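PDB 3R2T: superantigen-like protein SSL8 from Staphylococcus aureus, which is of unknown function but belongs to the staphylococcal and streptococcal toxin family, whose two-domain fold it shares with the superantigens. Local coordinates for residues A[63-67]-A[223-227]; A[84-90]-A[100-104]; A[117-121]-A[137-143]; A[204-209]-A[245-249]. All blocks are in the same frame, centred on the assembly; numbering follows the deposited sequence.

Contact 1. Residues A[63-67]-A[223-227]; sequences LHQYY and LSDKL. With SO4 (sulfate ion), chain C.
Lys226 reaches back from its loop and lays its side chain across the ring of Tyr66, and most of the polar business of this contact gathers at its far end. The chain runs straight until it bends at chi3 (-62°), which brings CE over the middle of the ring, 3.5 Å from the centroid of Tyr66, in a CH-pi contact. NZ sits a little off-centre above the same face, 3.8 Å from the centroid of Tyr66, as a cation-pi partner. That ammonium is gripped again by charge: it donates to O4 of a sulfate ion at 2.9 Å from Lys226 NZ and forms a salt bridge with Glu125, whose other carboxylate oxygen is hydrogen-bonded to Tyr66 OH. The sulfate, probably picked up from the crystallisation liquor, is also bound by Ser150 N of the second subunit.

One hydrogen bond joins the loop backbone to a side chain of the helix. Leu227 N donates almost straight (167°) to Tyr67 OH at 3.2 Å, and the same hydroxyl is hydrogen-bonded to Asp186 of helix 182-197, so two partners fix the phenol. Leu63 adds van der Waals contact, its two methyls lying along the inner side of the loop backbone: CD1 is 3.5 Å from Ser224 O and CD2 3.5 Å from Lys226 N.

Here the N-terminal helix 57-68 packs on the loop that follows strand 218-222 of the beta-grasp domain, an interdomain contact as in the two-domain staphylococcal and streptococcal toxins.

Contact 2. Residues A[84-90]-A[100-104]; sequences YYDSNVL and QVFLL
Strands 87-90 and 100-102 run antiparallel as the two arms of a beta hairpin, with Leu90 and Val101 a hydrogen-bonded pair (Leu90 N to Val101 O 2.9 Å, Val101 N to Leu90 O 2.7 Å), Val89 and Phe102 a non-hydrogen-bonded one, and Leu103 N donating to Asn88 O at 3.0 Å. A water carries the ladder one step further, accepting from Asn88 N and donating to Leu103 O.

On the side of the sheet bearing Val89 and Phe102, Val89 CG1 sits over one face of the Phe102 ring, 3.7 Å from its centroid. CG1 gets there by standing anti to its own carbonyl carbon (chi1 -54°). Ser87 CB and the Tyr84 ring meet the Phe102 ring obliquely. Gln100, its chain extended beyond CG, crosses the tyrosine and points NE2 at the face of its ring, 3.4 Å from Tyr84 CG, with the amide and ring planes 72° apart. On the other side, Leu90 CD1 meets Leu103 CD2 at 4.0 Å.

Phe148 of the second subunit meets Phe102 edge-to-face. A short backbone ladder finished by a water thus carries an aromatic cluster on one side, with an amide nitrogen in weakly polar contact with a ring face, and the hydrophobic surface continues into the subunit interface.

Contact 3. Residues A[117-121]-A[137-143]; sequences GLDVF and SGVTKKN
Asp119 and Thr140 form the tight part of this contact, a hydrogen-bonded antiparallel pair: Asp119 N gives to Thr140 O at 2.8 Å, nearly straight at 173°, and Thr140 N answers to Asp119 O at 3.1 Å. Val120 and Val139 make the neighbouring non-hydrogen-bonded pair, and beyond them Phe121 N donates to Gly138 O at 2.9 Å. On the valine side of the sheet, Leu118 CD2 rests against Val139 CG1, 3.9 Å away. On the other side, Asp119 CB lies beside Thr140 OG1. That hydroxyl and Asp119 OD2 both engage Lys177, which probably offsets the charge of the buried aspartate; its OD1 is taken up by the backbone N of Asn76.

Toward Lys142 things are looser. The last bond, Lys142 N to Gly117 O, is the most bent of the four (152°). Lys142 CG stands between its own backbone N and carbonyl carbon (chi1 67°), which sets the chain against Gly117: the carbons pass over Gly117 O and CA while the ammonium end leads away. A water takes over where the strands part, donating to Asp119 OD2 and accepting from Asn143 N. At the other end a second water donates to both Phe121 O and Ser137 O.

These are two strands of the OB-fold domain. Strand 118-122 has strand 72-79 as a further partner, through backbone hydrogen bonds of Leu118 with Val77 and Val120 with Leu74; strand 133-141 has strand 99-102, whose Val101 packs on both valines. Phe121 meanwhile reaches Glu184 and Lys188 on helix 182-197.

Contact 4. Residues A[204-209]-A[245-249]; sequences ADKGRI and EVNLK
Glu245 O lies close to Ile209 CA, where strands 245-248 and 207-209 run almost exactly antiparallel. Glu245 OE1 accepts from Asn247 ND2, two residues on along the same strand, at 2.8 Å. Val246 faces the helix side of the sheet with Ile209: its CG2 is 4.3 Å from Ile209 CG1, and Ile189 of helix 182-197 touches both. Asn247 then pairs with Arg208 through two backbone bonds, Asn247 N to Arg208 O at 3.0 Å and Arg208 N to Asn247 O at 3.1 Å. The guanidinium passes near the amide without bonding to it and makes its salt bridge with Glu220. Next, Leu248 stands opposite Gly207, whose lack of a side chain lets its CA come within 3.1 Å of Asn247 O, and Leu248 CD2 reaches Ala204 CB.

Lys249, the C-terminal residue, meets a classic beta bulge: its carboxylate O accepts from both Asp205 N (3.3 Å) and Lys206 N (3.1 Å), while its own N donates to Lys206 O from above the carbonyl plane. A chi1 of 56° turns Lys249 CG in against Lys206 CB, 3.8 Å away. Backbone bonds chiefly hold the chain terminus, and two N-H groups converging on one terminal oxygen probably help to stabilise its charge.

In the fold
From the N terminus, helix 57-68 supplies the first half of contact 1, which stays open until residues 223-227. Within that long loop the OB-fold domain completes contact 2, a short hairpin, and then contact 3. These two follow in series and share a sheet, strands 99-102 and 133-141 being neighbours: Phe102 O lies 2.8 Å from Ser137 N, a probable hydrogen bond. Past helix 182-197, contact 4 opens at 204-209, contact 1 closes, and contact 4 closes only at the C terminus, so the two cross. They touch through Leu223. Contact 4 knits the beta-grasp sheet, and contact 1 ties that domain to the N-terminal helix.

Contact 1. Residues A[63-67]-A[223-227]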
loop_
_atom_site.group_PDB
_atom_site.type_symbol
_atom_site.label_atom_id
_atom_site.label_comp_id
_atom_site.label_asym_id
_atom_site.label_seq_id
_atom_site.Cartn_x
_atom_site.Cartn_y
_atom_site.Cartn_z
ATOM N N LEU A 63 9.060 14.506 -4.706
ATOM C CA LEU A 63 10.377 13.826 -4.620
ATOM C C LEU A 63 11.240 14.483 -3.554
ATOM O O LEU A 63 11.933 13.797 -2.779
ATOM C CB LEU A 63 11.103 13.856 -5.961
ATOM C CG LEU A 63 10.437 13.044 -7.076
ATOM C CD1 LEU A 63 11.045 13.406 -8.424
ATOM C CD2 LEU A 63 10.526 11.533 -6.798
ATOM N N HIS A 64 11.190 15.819 -3.521
ATOM C CA HIS A 64 11.926 16.575 -2.541
ATOM C C HIS A 64 11.430 16.191 -1.143
ATOM O O HIS A 64 12.220 15.910 -0.232
ATOM C CB HIS A 64 11.734 18.088 -2.748
ATOM C CG HIS A 64 12.567 18.920 -1.824
ATOM N ND1 HIS A 64 12.166 19.237 -0.542
ATOM C CD2 HIS A 64 13.794 19.473 -1.984
ATOM C CE1 HIS A 64 13.114 19.947 0.047
ATOM N NE2 HIS A 64 14.110 20.106 -0.808
ATOM N N GLN A 65 10.115 16.190 -0.977
ATOM C CA GLN A 65 9.510 15.868 0.305
ATOM C C GLN A 65 9.966 14.507 0.810
ATOM O O GLN A 65 10.429 14.379 1.938
ATOM C CB GLN A 65 7.977 15.925 0.220
ATOM C CG GLN A 65 7.283 15.336 1.456
ATOM C CD GLN A 65 5.783 15.588 1.510
ATOM O OE1 GLN A 65 5.272 16.574 0.955
ATOM N NE2 GLN A 65 5.069 14.709 2.218
ATOM N N TYR A 66 9.845 13.497 -0.034
ATOM C CA TYR A 66 10.220 12.112 0.327
ATOM C C TYR A 66 11.697 11.918 0.639
ATOM O O TYR A 66 12.055 11.337 1.670
ATOM C CB TYR A 66 9.798 11.188 -0.823
ATOM C CG TYR A 66 10.016 9.690 -0.659
ATOM C CD1 TYR A 66 9.067 8.896 -0.008
ATOM C CD2 TYR A 66 11.119 9.065 -1.224
ATOM C CE1 TYR A 66 9.233 7.543 0.114
ATOM C CE2 TYR A 66 11.296 7.692 -1.124
ATOM C CZ TYR A 66 10.344 6.938 -0.453
ATOM O OH TYR A 66 10.514 5.595 -0.337
ATOM N N TYR A 67 12.561 12.391 -0.250
ATOM C CA TYR A 67 14.006 12.183 -0.072
ATOM C C TYR A 67 14.652 13.105 0.971
ATOM O O TYR A 67 15.791 12.861 1.372
ATOM C CB TYR A 67 14.760 12.196 -1.413
ATOM C CG TYR A 67 14.528 10.950 -2.216
ATOM C CD1 TYR A 67 15.155 9.755 -1.869
ATOM C CD2 TYR A 67 13.702 10.946 -3.338
ATOM C CE1 TYR A 67 14.947 8.582 -2.599
ATOM C CE2 TYR A 67 13.494 9.775 -4.074
ATOM C CZ TYR A 67 14.115 8.597 -3.704
ATOM O OH TYR A 67 13.912 7.416 -4.438
ATOM N N LEU A 223 16.960 9.798 -11.591
ATOM C CA LEU A 223 16.555 10.768 -10.573
ATOM C C LEU A 223 15.221 11.477 -10.858
ATOM O O LEU A 223 14.741 12.224 -9.997
ATOM C CB LEU A 223 17.636 11.842 -10.408
ATOM C CG LEU A 223 18.989 11.405 -9.853
ATOM C CD1 LEU A 223 19.955 12.578 -9.869
ATOM C CD2 LEU A 223 18.839 10.822 -8.425
ATOM N N SER A 224 14.631 11.259 -12.038
ATOM C CA SER A 224 13.343 11.905 -12.409
ATOM C C SER A 224 12.138 11.374 -11.653
ATOM O O SER A 224 11.098 12.030 -11.616
ATOM C CB SER A 224 13.056 11.713 -13.898
ATOM O OG SER A 224 14.076 12.310 -14.666
ATOM N N ASP A 225 12.253 10.166 -11.099
ATOM C CA ASP A 225 11.148 9.561 -10.341
ATOM C C ASP A 225 11.692 8.726 -9.167
ATOM O O ASP A 225 12.882 8.464 -9.099
ATOM C CB ASP A 225 10.241 8.730 -11.269
ATOM C CG ASP A 225 10.957 7.517 -11.892
ATOM O OD1 ASP A 225 12.134 7.248 -11.532
ATOM O OD2 ASP A 225 10.322 6.831 -12.741
ATOM N N LYS A 226 10.818 8.345 -8.242
ATOM C CA LYS A 226 11.213 7.579 -7.068
ATOM C C LYS A 226 11.759 6.221 -7.495
ATOM O O LYS A 226 11.400 5.708 -8.514
ATOM C CB LYS A 226 9.996 7.397 -6.132
ATOM C CG LYS A 226 10.314 6.702 -4.780
ATOM C CD LYS A 226 9.065 6.422 -3.903
ATOM C CE LYS A 226 8.328 7.696 -3.475
ATOM N NZ LYS A 226 7.093 7.390 -2.634
ATOM N N LEU A 227 12.649 5.640 -6.729
ATOM C CA LEU A 227 13.151 4.319 -7.083
ATOM C C LEU A 227 11.968 3.340 -7.181
ATOM O O LEU A 227 11.114 3.329 -6.296
ATOM C CB LEU A 227 14.089 3.827 -5.983
ATOM C CG LEU A 227 14.689 2.430 -6.174
ATOM C CD1 LEU A 227 15.554 2.336 -7.465
ATOM C CD2 LEU A 227 15.503 2.062 -4.948
HETATM S S SO4 C . 5.219 7.056 -5.997
HETATM O O1 SO4 C . 3.994 7.593 -6.581
HETATM O O2 SO4 C . 5.665 5.887 -6.759
HETATM O O3 SO4 C . 6.255 8.069 -6.114
HETATM O O4 SO4 C . 5.021 6.686 -4.590
#

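Contact 2. Residues A[84-90]-A[100-104]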
loop_
_atom_site.group_PDB
_atom_site.type_symbol
_atom_site.label_atom_id
_atom_site.label_comp_id
_atom_site.label_asym_id
_atom_site.label_seq_id
_atom_site.Cartn_x
_atom_site.Cartn_y
_atom_site.Cartn_z
ATOM N N TYR A 84 -1.061 -9.257 4.721
ATOM C CA TYR A 84 -1.744 -8.000 4.961
ATOM C C TYR A 84 -2.408 -7.823 3.597
ATOM O O TYR A 84 -1.808 -7.272 2.658
ATOM C CB TYR A 84 -0.794 -6.868 5.331
ATOM C CG TYR A 84 -1.494 -5.544 5.537
ATOM C CD1 TYR A 84 -2.246 -5.293 6.690
ATOM C CD2 TYR A 84 -1.395 -4.532 4.583
ATOM C CE1 TYR A 84 -2.896 -4.054 6.870
ATOM C CE2 TYR A 84 -2.019 -3.309 4.754
ATOM C CZ TYR A 84 -2.769 -3.073 5.897
ATOM O OH TYR A 84 -3.393 -1.856 6.041
ATOM N N TYR A 85 -3.651 -8.301 3.510
ATOM C CA TYR A 85 -4.444 -8.282 2.281
ATOM C C TYR A 85 -3.648 -9.067 1.240
ATOM O O TYR A 85 -3.304 -10.222 1.482
ATOM C CB TYR A 85 -4.780 -6.858 1.840
ATOM C CG TYR A 85 -5.542 -6.092 2.906
ATOM C CD1 TYR A 85 -6.893 -6.331 3.132
ATOM C CD2 TYR A 85 -4.911 -5.126 3.679
ATOM C CE1 TYR A 85 -7.591 -5.635 4.110
ATOM C CE2 TYR A 85 -5.601 -4.423 4.655
ATOM C CZ TYR A 85 -6.934 -4.679 4.868
ATOM O OH TYR A 85 -7.605 -3.970 5.838
ATOM N N ASP A 86 -3.342 -8.475 0.094
ATOM C CA ASP A 86 -2.616 -9.237 -0.922
ATOM C C ASP A 86 -1.110 -8.946 -0.951
ATOM O O ASP A 86 -0.444 -9.166 -1.966
ATOM C CB ASP A 86 -3.274 -9.106 -2.303
ATOM C CG ASP A 86 -3.634 -7.683 -2.651
ATOM O OD1 ASP A 86 -3.179 -6.753 -1.954
ATOM O OD2 ASP A 86 -4.392 -7.500 -3.631
ATOM N N SER A 87 -0.587 -8.457 0.174
ATOM C CA SER A 87 0.836 -8.204 0.329
ATOM C C SER A 87 1.329 -9.115 1.459
ATOM O O SER A 87 0.548 -9.556 2.312
ATOM C CB SER A 87 1.119 -6.743 0.748
ATOM O OG SER A 87 0.654 -5.777 -0.196
ATOM N N ASN A 88 2.626 -9.398 1.433
ATOM C CA ASN A 88 3.307 -10.140 2.480
ATOM C C ASN A 88 4.095 -9.066 3.200
ATOM O O ASN A 88 4.814 -8.330 2.572
ATOM C CB ASN A 88 4.259 -11.175 1.897
ATOM C CG ASN A 88 3.547 -12.356 1.337
ATOM O OD1 ASN A 88 2.593 -12.837 1.926
ATOM N ND2 ASN A 88 4.033 -12.870 0.222
ATOM N N VAL A 89 3.961 -8.981 4.515
ATOM C CA VAL A 89 4.635 -7.959 5.270
ATOM C C VAL A 89 5.325 -8.513 6.509
ATOM O O VAL A 89 5.062 -9.652 6.937
ATOM C CB VAL A 89 3.625 -6.865 5.736
ATOM C CG1 VAL A 89 2.831 -6.300 4.537
ATOM C CG2 VAL A 89 2.666 -7.423 6.792
ATOM N N LEU A 90 6.227 -7.694 7.054
ATOM C CA LEU A 90 6.951 -7.976 8.278
ATOM C C LEU A 90 6.655 -6.844 9.243
ATOM O O LEU A 90 6.789 -5.672 8.892
ATOM C CB LEU A 90 8.450 -7.986 8.050
ATOM C CG LEU A 90 9.101 -9.057 7.190
ATOM C CD1 LEU A 90 10.562 -8.689 6.951
ATOM C CD2 LEU A 90 8.983 -10.407 7.848
ATOM N N GLN A 100 6.058 -1.808 9.602
ATOM C CA GLN A 100 5.393 -2.780 8.745
ATOM C C GLN A 100 6.026 -2.677 7.367
ATOM O O GLN A 100 5.760 -1.747 6.616
ATOM C CB GLN A 100 3.894 -2.531 8.673
ATOM C CG GLN A 100 3.162 -3.524 7.789
ATOM C CD GLN A 100 1.672 -3.532 8.046
ATOM O OE1 GLN A 100 1.240 -3.490 9.199
ATOM N NE2 GLN A 100 0.880 -3.613 6.983
ATOM N N VAL A 101 6.856 -3.660 7.060
ATOM C CA VAL A 101 7.614 -3.705 5.835
ATOM C C VAL A 101 6.975 -4.588 4.806
ATOM O O VAL A 101 6.840 -5.809 4.993
ATOM C CB VAL A 101 9.023 -4.248 6.105
ATOM C CG1 VAL A 101 9.841 -4.285 4.812
ATOM C CG2 VAL A 101 9.698 -3.391 7.183
ATOM N N PHE A 102 6.606 -3.963 3.696
ATOM C CA PHE A 102 5.975 -4.664 2.604
ATOM C C PHE A 102 7.049 -5.280 1.724
ATOM O O PHE A 102 7.912 -4.570 1.201
ATOM C CB PHE A 102 5.114 -3.698 1.808
ATOM C CG PHE A 102 3.866 -3.253 2.539
ATOM C CD1 PHE A 102 2.628 -3.712 2.146
ATOM C CD2 PHE A 102 3.936 -2.404 3.640
ATOM C CE1 PHE A 102 1.468 -3.306 2.814
ATOM C CE2 PHE A 102 2.788 -2.005 4.312
ATOM C CZ PHE A 102 1.552 -2.457 3.895
ATOM N N LEU A 103 6.982 -6.599 1.559
ATOM C CA LEU A 103 7.942 -7.337 0.752
ATOM C C LEU A 103 7.439 -7.362 -0.691
ATOM O O LEU A 103 6.870 -8.358 -1.143
ATOM C CB LEU A 103 8.069 -8.755 1.293
ATOM C CG LEU A 103 8.436 -8.829 2.780
ATOM C CD1 LEU A 103 8.392 -10.256 3.332
ATOM C CD2 LEU A 103 9.785 -8.177 3.024
ATOM N N LEU A 104 7.689 -6.279 -1.419
ATOM C CA LEU A 104 7.180 -6.124 -2.793
ATOM C C LEU A 104 8.098 -6.498 -3.969
ATOM O O LEU A 104 7.667 -6.409 -5.113
ATOM C CB LEU A 104 6.697 -4.672 -3.013
ATOM C CG LEU A 104 5.657 -4.084 -2.042
ATOM C CD1 LEU A 104 5.093 -2.763 -2.618
ATOM C CD2 LEU A 104 4.494 -5.039 -1.745
HETATM O O HOH W 1 3.693 -8.856 -0.894
#

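Contact 3. Residues A[117-121]-A[137-143]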
loop_
_atom_site.group_PDB
_atom_site.type_symbol
_atom_site.label_atom_id
_atom_site.label_comp_id
_atom_site.label_asym_id
_atom_site.label_seq_id
_atom_site.Cartn_x
_atom_site.Cartn_y
_atom_site.Cartn_z
ATOM N N GLY A 117 18.587 -12.062 12.708
ATOM C CA GLY A 117 19.719 -11.326 12.180
ATOM C C GLY A 117 19.465 -10.441 10.986
ATOM O O GLY A 117 20.298 -10.353 10.107
ATOM N N LEU A 118 18.339 -9.756 10.953
ATOM C CA LEU A 118 18.062 -8.894 9.815
ATOM C C LEU A 118 18.296 -7.413 10.099
ATOM O O LEU A 118 18.211 -6.979 11.234
ATOM C CB LEU A 118 16.620 -9.062 9.380
ATOM C CG LEU A 118 16.127 -10.407 8.886
ATOM C CD1 LEU A 118 14.596 -10.364 8.757
ATOM C CD2 LEU A 118 16.799 -10.760 7.573
ATOM N N ASP A 119 18.632 -6.659 9.050
ATOM C CA ASP A 119 18.764 -5.188 9.125
ATOM C C ASP A 119 17.665 -4.669 8.219
ATOM O O ASP A 119 17.274 -5.325 7.250
ATOM C CB ASP A 119 20.129 -4.657 8.667
ATOM C CG ASP A 119 21.245 -4.904 9.690
ATOM O OD1 ASP A 119 20.960 -5.409 10.799
ATOM O OD2 ASP A 119 22.411 -4.568 9.391
ATOM N N VAL A 120 17.145 -3.498 8.540
ATOM C CA VAL A 120 16.071 -2.946 7.765
ATOM C C VAL A 120 16.234 -1.464 7.645
ATOM O O VAL A 120 16.409 -0.771 8.659
ATOM C CB VAL A 120 14.707 -3.219 8.445
ATOM C CG1 VAL A 120 13.570 -2.533 7.693
ATOM C CG2 VAL A 120 14.449 -4.733 8.590
ATOM N N PHE A 121 16.221 -0.977 6.399
ATOM C CA PHE A 121 16.277 0.436 6.146
ATOM C C PHE A 121 14.844 0.753 5.785
ATOM O O PHE A 121 14.310 0.181 4.862
ATOM C CB PHE A 121 17.238 0.782 5.013
ATOM C CG PHE A 121 17.350 2.262 4.773
ATOM C CD1 PHE A 121 18.144 3.050 5.600
ATOM C CD2 PHE A 121 16.650 2.870 3.743
ATOM C CE1 PHE A 121 18.236 4.430 5.396
ATOM C CE2 PHE A 121 16.734 4.238 3.538
ATOM C CZ PHE A 121 17.520 5.021 4.369
ATOM N N SER A 137 10.278 -3.138 1.488
ATOM C CA SER A 137 11.525 -3.902 1.435
ATOM C C SER A 137 12.673 -3.284 2.255
ATOM O O SER A 137 12.470 -2.926 3.422
ATOM C CB SER A 137 11.889 -4.110 -0.021
ATOM O OG SER A 137 10.810 -4.738 -0.694
ATOM N N GLY A 138 13.863 -3.155 1.668
ATOM C CA GLY A 138 15.017 -2.602 2.391
ATOM C C GLY A 138 15.555 -3.549 3.447
ATOM O O GLY A 138 16.152 -3.114 4.422
ATOM N N VAL A 139 15.354 -4.850 3.247
ATOM C CA VAL A 139 15.787 -5.858 4.201
ATOM C C VAL A 139 17.050 -6.542 3.727
ATOM O O VAL A 139 17.143 -6.889 2.570
ATOM C CB VAL A 139 14.704 -6.951 4.385
ATOM C CG1 VAL A 139 15.149 -7.952 5.451
ATOM C CG2 VAL A 139 13.319 -6.339 4.787
ATOM N N THR A 140 17.998 -6.752 4.643
ATOM C CA THR A 140 19.284 -7.418 4.373
ATOM C C THR A 140 19.758 -8.209 5.601
ATOM O O THR A 140 19.152 -8.122 6.681
ATOM C CB THR A 140 20.391 -6.364 4.160
ATOM O OG1 THR A 140 20.386 -5.461 5.275
ATOM C CG2 THR A 140 20.172 -5.553 2.902
ATOM N N LYS A 141 20.833 -8.982 5.429
ATOM C CA LYS A 141 21.437 -9.717 6.535
ATOM C C LYS A 141 22.363 -8.755 7.245
ATOM O O LYS A 141 22.966 -7.891 6.612
ATOM C CB LYS A 141 22.276 -10.910 6.066
ATOM C CG LYS A 141 21.519 -12.093 5.486
ATOM C CD LYS A 141 22.493 -13.259 5.289
ATOM C CE LYS A 141 21.799 -14.569 4.921
ATOM N NZ LYS A 141 22.781 -15.706 4.989
ATOM N N LYS A 142 22.494 -8.911 8.557
ATOM C CA LYS A 142 23.382 -8.042 9.339
ATOM C C LYS A 142 24.851 -8.397 9.101
ATOM O O LYS A 142 25.178 -9.449 8.541
ATOM C CB LYS A 142 23.066 -8.122 10.837
ATOM C CG LYS A 142 23.350 -9.464 11.522
ATOM C CD LYS A 142 22.888 -9.391 13.000
ATOM C CE LYS A 142 23.212 -10.633 13.816
ATOM N NZ LYS A 142 24.652 -10.777 14.118
ATOM N N ASN A 143 25.729 -7.491 9.513
ATOM C CA ASN A 143 27.159 -7.701 9.384
ATOM C C ASN A 143 27.665 -8.884 10.177
ATOM O O ASN A 143 27.251 -9.097 11.306
ATOM C CB ASN A 143 27.917 -6.476 9.874
ATOM C CG ASN A 143 27.857 -5.341 8.902
ATOM O OD1 ASN A 143 27.295 -5.466 7.820
ATOM N ND2 ASN A 143 28.461 -4.223 9.272
HETATM O O HOH W 2 24.847 -4.902 10.225
HETATM O O HOH W 3 11.701 -0.871 4.789
#

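Contact 4. Residues A[204-209]-A[245-249]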
loop_
_atom_site.group_PDB
_atom_site.type_symbol
_atom_site.label_atom_id
_atom_site.label_comp_id
_atom_site.label_asym_id
_atom_site.label_seq_id
_atom_site.Cartn_x
_atom_site.Cartn_y
_atom_site.Cartn_z
ATOM N N ALA A 204 18.865 21.309 -9.868
ATOM C CA ALA A 204 19.104 20.017 -10.487
ATOM C C ALA A 204 17.732 19.392 -10.441
ATOM O O ALA A 204 17.039 19.506 -9.435
ATOM C CB ALA A 204 20.104 19.201 -9.691
ATOM N N ASP A 205 17.341 18.729 -11.519
ATOM C CA ASP A 205 16.002 18.162 -11.616
ATOM C C ASP A 205 15.994 16.739 -12.191
ATOM O O ASP A 205 15.187 15.892 -11.805
ATOM C CB ASP A 205 15.217 19.091 -12.544
ATOM C CG ASP A 205 13.726 18.937 -12.423
ATOM O OD1 ASP A 205 13.015 19.874 -12.866
ATOM O OD2 ASP A 205 13.263 17.920 -11.865
ATOM N N LYS A 206 16.885 16.496 -13.135
ATOM C CA LYS A 206 16.973 15.229 -13.803
ATOM C C LYS A 206 18.388 14.715 -13.612
ATOM O O LYS A 206 19.239 15.419 -13.083
ATOM C CB LYS A 206 16.678 15.426 -15.293
ATOM C CG LYS A 206 15.304 16.038 -15.578
ATOM C CD LYS A 206 15.011 16.215 -17.060
ATOM C CE LYS A 206 13.581 16.733 -17.243
ATOM N NZ LYS A 206 13.197 16.965 -18.675
ATOM N N GLY A 207 18.635 13.495 -14.050
ATOM C CA GLY A 207 19.949 12.898 -13.920
ATOM C C GLY A 207 19.893 11.427 -13.556
ATOM O O GLY A 207 18.866 10.763 -13.715
ATOM N N ARG A 208 21.010 10.917 -13.068
ATOM C CA ARG A 208 21.103 9.516 -12.692
ATOM C C ARG A 208 22.202 9.246 -11.690
ATOM O O ARG A 208 23.140 10.031 -11.553
ATOM C CB ARG A 208 21.404 8.655 -13.920
ATOM C CG ARG A 208 22.701 9.043 -14.632
ATOM C CD ARG A 208 23.107 8.003 -15.688
ATOM N NE ARG A 208 24.270 8.421 -16.477
ATOM C CZ ARG A 208 24.952 7.629 -17.311
ATOM N NH1 ARG A 208 24.631 6.339 -17.454
ATOM N NH2 ARG A 208 25.982 8.125 -17.992
ATOM N N ILE A 209 22.068 8.104 -11.019
ATOM C CA ILE A 209 23.047 7.614 -10.082
ATOM C C ILE A 209 23.486 6.308 -10.693
ATOM O O ILE A 209 22.637 5.496 -11.068
ATOM C CB ILE A 209 22.442 7.292 -8.700
ATOM C CG1 ILE A 209 21.704 8.492 -8.117
ATOM C CG2 ILE A 209 23.536 6.752 -7.724
ATOM C CD1 ILE A 209 20.900 8.127 -6.873
ATOM N N GLU A 245 28.808 7.167 -9.245
ATOM C CA GLU A 245 28.847 8.398 -9.983
ATOM C C GLU A 245 27.444 8.966 -10.191
ATOM O O GLU A 245 26.501 8.247 -10.546
ATOM C CB GLU A 245 29.537 8.190 -11.338
ATOM C CG GLU A 245 29.530 9.434 -12.221
ATOM C CD GLU A 245 30.354 9.271 -13.510
ATOM O OE1 GLU A 245 29.997 9.890 -14.536
ATOM O OE2 GLU A 245 31.342 8.508 -13.501
ATOM N N VAL A 246 27.310 10.252 -9.942
ATOM C CA VAL A 246 26.055 10.940 -10.147
ATOM C C VAL A 246 26.238 11.965 -11.257
ATOM O O VAL A 246 27.241 12.691 -11.262
ATOM C CB VAL A 246 25.622 11.669 -8.852
ATOM C CG1 VAL A 246 24.415 12.549 -9.100
ATOM C CG2 VAL A 246 25.359 10.668 -7.743
ATOM N N ASN A 247 25.305 11.994 -12.209
ATOM C CA ASN A 247 25.304 12.991 -13.273
ATOM C C ASN A 247 24.026 13.823 -13.156
ATOM O O ASN A 247 22.918 13.302 -13.295
ATOM C CB ASN A 247 25.466 12.355 -14.650
ATOM C CG ASN A 247 26.920 12.065 -14.974
ATOM O OD1 ASN A 247 27.650 12.961 -15.387
ATOM N ND2 ASN A 247 27.343 10.822 -14.802
ATOM N N LEU A 248 24.192 15.105 -12.857
ATOM C CA LEU A 248 23.068 16.015 -12.705
ATOM C C LEU A 248 22.813 16.793 -13.984
ATOM O O LEU A 248 23.757 17.142 -14.707
ATOM C CB LEU A 248 23.350 17.013 -11.582
ATOM C CG LEU A 248 23.628 16.438 -10.196
ATOM C CD1 LEU A 248 24.001 17.563 -9.228
ATOM C CD2 LEU A 248 22.424 15.653 -9.687
ATOM N N LYS A 249 21.540 17.070 -14.257
ATOM C CA LYS A 249 21.166 17.867 -15.429
ATOM C C LYS A 249 19.850 18.636 -15.225
ATOM O O LYS A 249 19.095 18.384 -14.269
ATOM C CB LYS A 249 21.150 17.004 -16.699
ATOM C CG LYS A 249 20.252 15.773 -16.652
ATOM C CD LYS A 249 20.479 14.815 -17.852
ATOM C CE LYS A 249 20.147 15.442 -19.226
ATOM N NZ LYS A 249 21.117 16.478 -19.699
ATOM O OXT LYS A 249 19.527 19.565 -15.999
#